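PDB 7PBG: FAD-binding oxidoreductase from Gulosibacter chungangensis, which uses a covalently bound FAD to oxidise 4-ethylphenol and probably related 4-alkylphenols, dehydrogenating the alkyl side chain to give products such as 4-vinylphenol. Local coordinates for residues L135-A138 with V139-S142; Y172-H175 with S176-R179; L367-A370 with R371-N375. One frame throughout, in Å; residues are numbered along the deposited sequence.

Overall arrangement
All three contacts are local, formed between neighbouring turns of the chain, and lie in series along it. Contacts 1 and 2 belong to the FAD-binding part, contact 3 to the C-terminal part of the FAD-linked oxidase. Their centres are evenly spaced, contact 1 about 19 Å from each of the other two and those two about 20 Å apart, and no two touch; contacts 1 and 3 come nearest, about 7 Å between closest atoms. Contacts 2 and 3 approach the cofactor from the two parts, the side chain of His175 lying about 5 Å from FAD and that of Arg371 about 6 Å. Contact 1 is further removed, the Leu135 side chain about 12 Å from FAD.

Contact 1: residues L135-A138 with V139-S142; sequences LYEA and VRDS
Helix 132-142, which packs on strands 114-118 and 123-126 of the FAD-binding part, brings Leu135 to Val139 and Tyr136 and Glu137 to Arg140 from one turn to the next. Three regular i to i+4 backbone bonds run from Val139, Arg140 and Asp141 back to Leu135, Tyr136 and Glu137; the fourth, from Ser142 N to Ala138 O, is weak.

On the solvent-facing flank the long arginine meets three neighbours. Arg140 NH2 lies 3.6 Å from Glu137 CG, the two chains running side by side with their flat ends only 19° from parallel. Glu137 OE2 stays 4.6 Å from Arg140 NH2 and well out of the guanidinium plane, so only the opposite charges attract. A bend at chi3 (64°) brings Arg140 NE within 3.0 Å of Asp141 OD1, a salt bridge reaching the oxygen from above the carboxylate plane. Arg140 NH1 also lies 4.0 Å from Tyr136 CE2, its group turned steeply against the ring.

This is an amphipathic helix on a sheet: branched Leu135 suits the buried side, where it meets Val114, Ala124 and Val126, and Leu135 CD1 approaches Val139 CG2 at 4.2 Å. Small Ala138 lets the backbone sit close to Ile117. Ser142 OG donates to Val139 O at 2.7 Å, well off the C=O direction and somewhat tilted from the carbonyl plane, and is also hydrogen-bonded to Ala144 N.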
# COMPACT_ATOMS: atom_id res chain seq x y z
N LEU A 135 -22.04 -7.23 4.76
CA LEU A 135 -20.84 -8.05 4.93
C LEU A 135 -20.78 -8.48 6.39
O LEU A 135 -20.48 -9.64 6.60
CB LEU A 135 -19.60 -7.25 4.53
CG LEU A 135 -18.30 -8.05 4.63
CD1 LEU A 135 -18.31 -9.25 3.70
CD2 LEU A 135 -17.08 -7.15 4.35
N TYR A 136 -21.18 -7.62 7.32
CA TYR A 136 -21.19 -7.96 8.75
C TYR A 136 -22.11 -9.15 8.94
O TYR A 136 -21.71 -10.15 9.61
CB TYR A 136 -21.61 -6.77 9.58
CG TYR A 136 -21.89 -7.14 10.99
CD1 TYR A 136 -20.84 -7.45 11.82
CD2 TYR A 136 -23.19 -7.26 11.45
CE1 TYR A 136 -21.07 -7.78 13.14
CE2 TYR A 136 -23.44 -7.65 12.75
CZ TYR A 136 -22.38 -7.93 13.58
OH TYR A 136 -22.61 -8.31 14.88
N GLU A 137 -23.30 -9.06 8.39
CA GLU A 137 -24.30 -10.15 8.56
C GLU A 137 -23.76 -11.43 7.92
O GLU A 137 -23.87 -12.49 8.54
CB GLU A 137 -25.64 -9.72 7.98
CG GLU A 137 -26.34 -8.70 8.89
CD GLU A 137 -27.63 -8.10 8.39
OE1 GLU A 137 -28.02 -8.42 7.26
OE2 GLU A 137 -28.18 -7.26 9.12
N ALA A 138 -23.18 -11.35 6.72
CA ALA A 138 -22.67 -12.54 5.99
C ALA A 138 -21.56 -13.20 6.79
O ALA A 138 -21.58 -14.42 6.90
CB ALA A 138 -22.24 -12.20 4.60
N VAL A 139 -20.67 -12.41 7.42
CA VAL A 139 -19.57 -12.96 8.23
C VAL A 139 -20.19 -13.58 9.48
O VAL A 139 -19.82 -14.70 9.83
CB VAL A 139 -18.49 -11.90 8.52
CG1 VAL A 139 -17.48 -12.38 9.53
CG2 VAL A 139 -17.83 -11.44 7.24
N ARG A 140 -21.11 -12.88 10.14
CA ARG A 140 -21.73 -13.38 11.38
C ARG A 140 -22.39 -14.73 11.08
O ARG A 140 -22.15 -15.72 11.83
CB ARG A 140 -22.77 -12.41 11.93
CG ARG A 140 -23.48 -12.93 13.17
CD ARG A 140 -24.66 -12.02 13.46
NE ARG A 140 -25.64 -12.06 12.38
CZ ARG A 140 -26.58 -11.14 12.16
NH1 ARG A 140 -26.67 -10.07 12.93
NH2 ARG A 140 -27.40 -11.29 11.13
N ASP A 141 -23.17 -14.79 10.02
CA ASP A 141 -23.96 -16.01 9.72
C ASP A 141 -23.06 -17.16 9.22
O ASP A 141 -23.54 -18.30 9.29
CB ASP A 141 -25.13 -15.68 8.81
CG ASP A 141 -26.10 -14.70 9.45
OD1 ASP A 141 -26.10 -14.53 10.71
OD2 ASP A 141 -26.78 -14.05 8.70
N SER A 142 -21.84 -16.88 8.71
CA SER A 142 -20.85 -17.88 8.22
C SER A 142 -20.19 -18.62 9.40
O SER A 142 -19.66 -19.73 9.16
CB SER A 142 -19.78 -17.25 7.36
OG SER A 142 -18.78 -16.60 8.15

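Contact 2: residues Y172-H175 with S176-R179; sequences YADH and SMWR
The ring of Tyr172 lies face to face on the six-membered ring of Trp178, centroids 3.8 Å apart and planes 13° from parallel. Tyr172 CB adds a CH-pi contact 4.0 Å from the centroid of the five-membered ring of Trp178, so both rings of the indole take part. Both residues have CG beside the backbone N (chi1 -83° for Tyr172), which lets the loop residue and the helical one present flat faces to each other. Met177 CG lies against the opposite indole face, toward its rim. At the indole edge, in plane, Trp178 NE1 donates to water 1 at 3.0 Å, and this water also accepts from Asp174 N. A leucine in place of Trp178 would probably leave the face of Tyr172 poorly covered and water 1 without its indole N-H.

Asp174 starts the short helix as its N-cap. With CG anti to the backbone N (chi1 -171°), Asp174 OD1 takes Ser176 OG at 2.7 Å from above the carboxylate plane, and Ser176 N more weakly at 3.3 Å; a short acid suits this role. Water 2 bridges the same OD1 and Ser176 N. Asp174 O accepts from Met177 N at 2.9 Å, and Met177 CE rests 3.3 Å from Asp174 OD2. Arg179 N closes the turn on His175 O.

Further out, the phenol OH of Tyr172 is hydrogen-bonded to Arg436 of the second subunit, whose Met269 packs on Trp178, while His175 is held between Asp149 and Asn161, the latter an FAD-binding residue. Arg179 forms a salt bridge with Glu217. Helix 175-178 leads straight into strand 179-186, Trp178 pairing by its backbone with Gln234 of strand 226-237 and His175 packing on Thr162 of helix 158-163.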
# COMPACT_ATOMS: atom_id res chain seq x y z
N TYR A 172 -7.68 -2.27 11.37
CA TYR A 172 -7.82 -2.35 9.88
C TYR A 172 -8.50 -1.10 9.31
O TYR A 172 -9.10 -1.21 8.21
CB TYR A 172 -8.55 -3.64 9.46
CG TYR A 172 -7.68 -4.87 9.38
CD1 TYR A 172 -6.74 -5.17 10.37
CD2 TYR A 172 -7.76 -5.72 8.31
CE1 TYR A 172 -5.95 -6.30 10.28
CE2 TYR A 172 -6.95 -6.85 8.20
CZ TYR A 172 -6.08 -7.16 9.21
OH TYR A 172 -5.32 -8.28 9.06
N ALA A 173 -8.32 0.08 9.91
CA ALA A 173 -9.03 1.33 9.53
C ALA A 173 -8.70 1.73 8.09
O ALA A 173 -9.51 2.44 7.46
CB ALA A 173 -8.71 2.42 10.52
N ASP A 174 -7.48 1.47 7.63
CA ASP A 174 -7.03 1.94 6.29
C ASP A 174 -7.50 0.93 5.24
O ASP A 174 -6.82 -0.05 4.94
CB ASP A 174 -5.51 2.10 6.22
CG ASP A 174 -5.01 2.78 4.95
OD1 ASP A 174 -5.78 2.89 4.02
OD2 ASP A 174 -3.87 3.26 4.93
N HIS A 175 -8.67 1.17 4.70
CA HIS A 175 -9.37 0.27 3.78
C HIS A 175 -8.48 -0.01 2.58
O HIS A 175 -8.43 -1.15 2.14
CB HIS A 175 -10.73 0.86 3.43
CG HIS A 175 -11.62 0.97 4.63
ND1 HIS A 175 -12.80 1.67 4.61
CD2 HIS A 175 -11.48 0.49 5.90
CE1 HIS A 175 -13.37 1.55 5.78
NE2 HIS A 175 -12.58 0.83 6.61
N SER A 176 -7.72 0.96 2.14
CA SER A 176 -6.83 0.80 0.97
C SER A 176 -5.73 -0.21 1.26
O SER A 176 -5.25 -0.85 0.33
CB SER A 176 -6.21 2.09 0.52
OG SER A 176 -5.22 2.50 1.42
N MET A 177 -5.29 -0.33 2.50
CA MET A 177 -4.22 -1.28 2.91
C MET A 177 -4.74 -2.72 2.84
O MET A 177 -3.98 -3.62 2.43
CB MET A 177 -3.80 -0.97 4.35
CG MET A 177 -2.73 -1.86 4.94
SD MET A 177 -2.15 -1.08 6.52
CE MET A 177 -2.16 0.66 6.11
N TRP A 178 -6.00 -2.94 3.14
CA TRP A 178 -6.56 -4.30 3.25
C TRP A 178 -7.28 -4.76 1.99
O TRP A 178 -7.53 -5.96 1.89
CB TRP A 178 -7.39 -4.40 4.53
CG TRP A 178 -6.52 -3.99 5.67
CD1 TRP A 178 -6.59 -2.82 6.38
CD2 TRP A 178 -5.35 -4.67 6.12
NE1 TRP A 178 -5.58 -2.78 7.29
CE2 TRP A 178 -4.81 -3.90 7.17
CE3 TRP A 178 -4.73 -5.88 5.77
CZ2 TRP A 178 -3.67 -4.28 7.87
CZ3 TRP A 178 -3.58 -6.25 6.45
CH2 TRP A 178 -3.06 -5.45 7.47
N ARG A 179 -7.55 -3.83 1.07
CA ARG A 179 -7.92 -4.11 -0.33
C ARG A 179 -6.88 -5.05 -0.92
O ARG A 179 -5.68 -4.72 -0.91
CB ARG A 179 -7.96 -2.80 -1.10
CG ARG A 179 -8.23 -2.92 -2.60
CD ARG A 179 -7.85 -1.64 -3.27
NE ARG A 179 -6.39 -1.51 -3.31
CZ ARG A 179 -5.69 -0.39 -3.22
NH1 ARG A 179 -6.31 0.76 -3.12
NH2 ARG A 179 -4.38 -0.43 -3.23
O HOH W 1 -5.18 -0.22 8.82
O HOH W 2 -8.26 3.79 2.70

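Contact 3: residues L367-A370 with R371-N375; sequences LLNA and RHELN
The amide of Asn369 and the carboxylate of Glu373, one helical turn apart, are inclined at 65° to each other, and Asn369 ND2 gives a weak, long hydrogen bond of 3.5 Å to Glu373 OE2. Asn369 CG stands anti to the backbone N (chi1 -177°) and Glu373 is extended beyond CG, which brings the two ends together, the side chains crossing at a slant. The other carboxylate oxygen, OE1, is hydrogen-bonded to Asn380, which also reaches Ala370 O. On the buried side Leu374 CD1 lies 3.5 Å above the guanidinium plane of Arg371, over its centre, an apolar lid on a flat cation.

Arg371 CG, beside the backbone N (chi1 -57°), lies 3.5 Å from Leu367 O; beyond it the chain bends at chi2 and chi3 and carries the guanidinium away from the turn to a salt bridge with Glu152 and a cation-pi contact with Tyr169.

Backbone bonds from Arg371, His372, Glu373 and Leu374 to the carbonyls four residues earlier, such as His372 N to Leu368 O at 2.8 Å, make a regular alpha-helix. Helix 363-375 packs Leu367 and Leu368 on Tyr321 of strand 318-326, and Arg371 reaches from it to two FAD-binding residues, linking the C-terminal part to the FAD site.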
# COMPACT_ATOMS: atom_id res chain seq x y z
N LEU A 367 -23.24 7.23 23.21
CA LEU A 367 -22.13 7.70 22.35
C LEU A 367 -20.96 6.74 22.42
O LEU A 367 -20.44 6.31 21.36
CB LEU A 367 -21.73 9.09 22.79
CG LEU A 367 -22.71 10.19 22.41
CD1 LEU A 367 -22.40 11.45 23.19
CD2 LEU A 367 -22.69 10.45 20.90
N LEU A 368 -20.61 6.27 23.62
CA LEU A 368 -19.50 5.33 23.71
C LEU A 368 -19.90 4.03 23.04
O LEU A 368 -19.08 3.35 22.42
CB LEU A 368 -19.12 5.14 25.20
CG LEU A 368 -18.10 4.05 25.48
CD1 LEU A 368 -16.79 4.27 24.74
CD2 LEU A 368 -17.85 3.98 26.96
N ASN A 369 -21.14 3.58 23.27
CA ASN A 369 -21.59 2.31 22.69
C ASN A 369 -21.51 2.35 21.16
O ASN A 369 -21.10 1.36 20.59
CB ASN A 369 -23.00 1.96 23.17
CG ASN A 369 -23.43 0.60 22.63
OD1 ASN A 369 -22.87 -0.43 23.00
ND2 ASN A 369 -24.33 0.61 21.66
N ALA A 370 -21.87 3.46 20.53
CA ALA A 370 -21.84 3.61 19.07
C ALA A 370 -20.39 3.44 18.58
O ALA A 370 -20.15 2.74 17.55
CB ALA A 370 -22.43 4.94 18.71
N ARG A 371 -19.43 4.02 19.29
CA ARG A 371 -18.02 3.89 18.88
C ARG A 371 -17.51 2.49 19.16
O ARG A 371 -16.72 1.96 18.34
CB ARG A 371 -17.15 4.95 19.56
CG ARG A 371 -17.60 6.38 19.32
CD ARG A 371 -17.94 6.71 17.89
NE ARG A 371 -16.88 6.48 16.92
CZ ARG A 371 -16.92 6.90 15.66
NH1 ARG A 371 -15.88 6.72 14.86
NH2 ARG A 371 -17.99 7.55 15.23
N HIS A 372 -17.86 1.94 20.32
CA HIS A 372 -17.47 0.57 20.66
C HIS A 372 -17.92 -0.36 19.54
O HIS A 372 -17.18 -1.28 19.18
CB HIS A 372 -18.07 0.21 22.00
CG HIS A 372 -17.79 -1.20 22.39
ND1 HIS A 372 -16.53 -1.63 22.64
CD2 HIS A 372 -18.62 -2.25 22.58
CE1 HIS A 372 -16.58 -2.90 23.00
NE2 HIS A 372 -17.86 -3.31 22.97
N GLU A 373 -19.13 -0.17 19.03
CA GLU A 373 -19.65 -0.99 17.93
C GLU A 373 -18.72 -0.84 16.71
O GLU A 373 -18.20 -1.89 16.20
CB GLU A 373 -21.09 -0.62 17.64
CG GLU A 373 -22.06 -1.32 18.55
CD GLU A 373 -23.51 -1.00 18.27
OE1 GLU A 373 -23.77 -0.08 17.44
OE2 GLU A 373 -24.38 -1.60 18.95
N LEU A 374 -18.49 0.40 16.27
CA LEU A 374 -17.68 0.58 15.04
C LEU A 374 -16.30 -0.04 15.26
O LEU A 374 -15.77 -0.65 14.32
CB LEU A 374 -17.53 2.06 14.69
CG LEU A 374 -18.83 2.77 14.33
CD1 LEU A 374 -18.57 4.20 13.99
CD2 LEU A 374 -19.59 2.09 13.19
N ASN A 375 -15.73 0.16 16.44
CA ASN A 375 -14.32 -0.23 16.73
C ASN A 375 -14.21 -1.74 16.88
O ASN A 375 -13.07 -2.25 16.88
CB ASN A 375 -13.72 0.45 17.96
CG ASN A 375 -13.70 1.94 17.80
OD1 ASN A 375 -14.07 2.45 16.73
ND2 ASN A 375 -13.25 2.61 18.85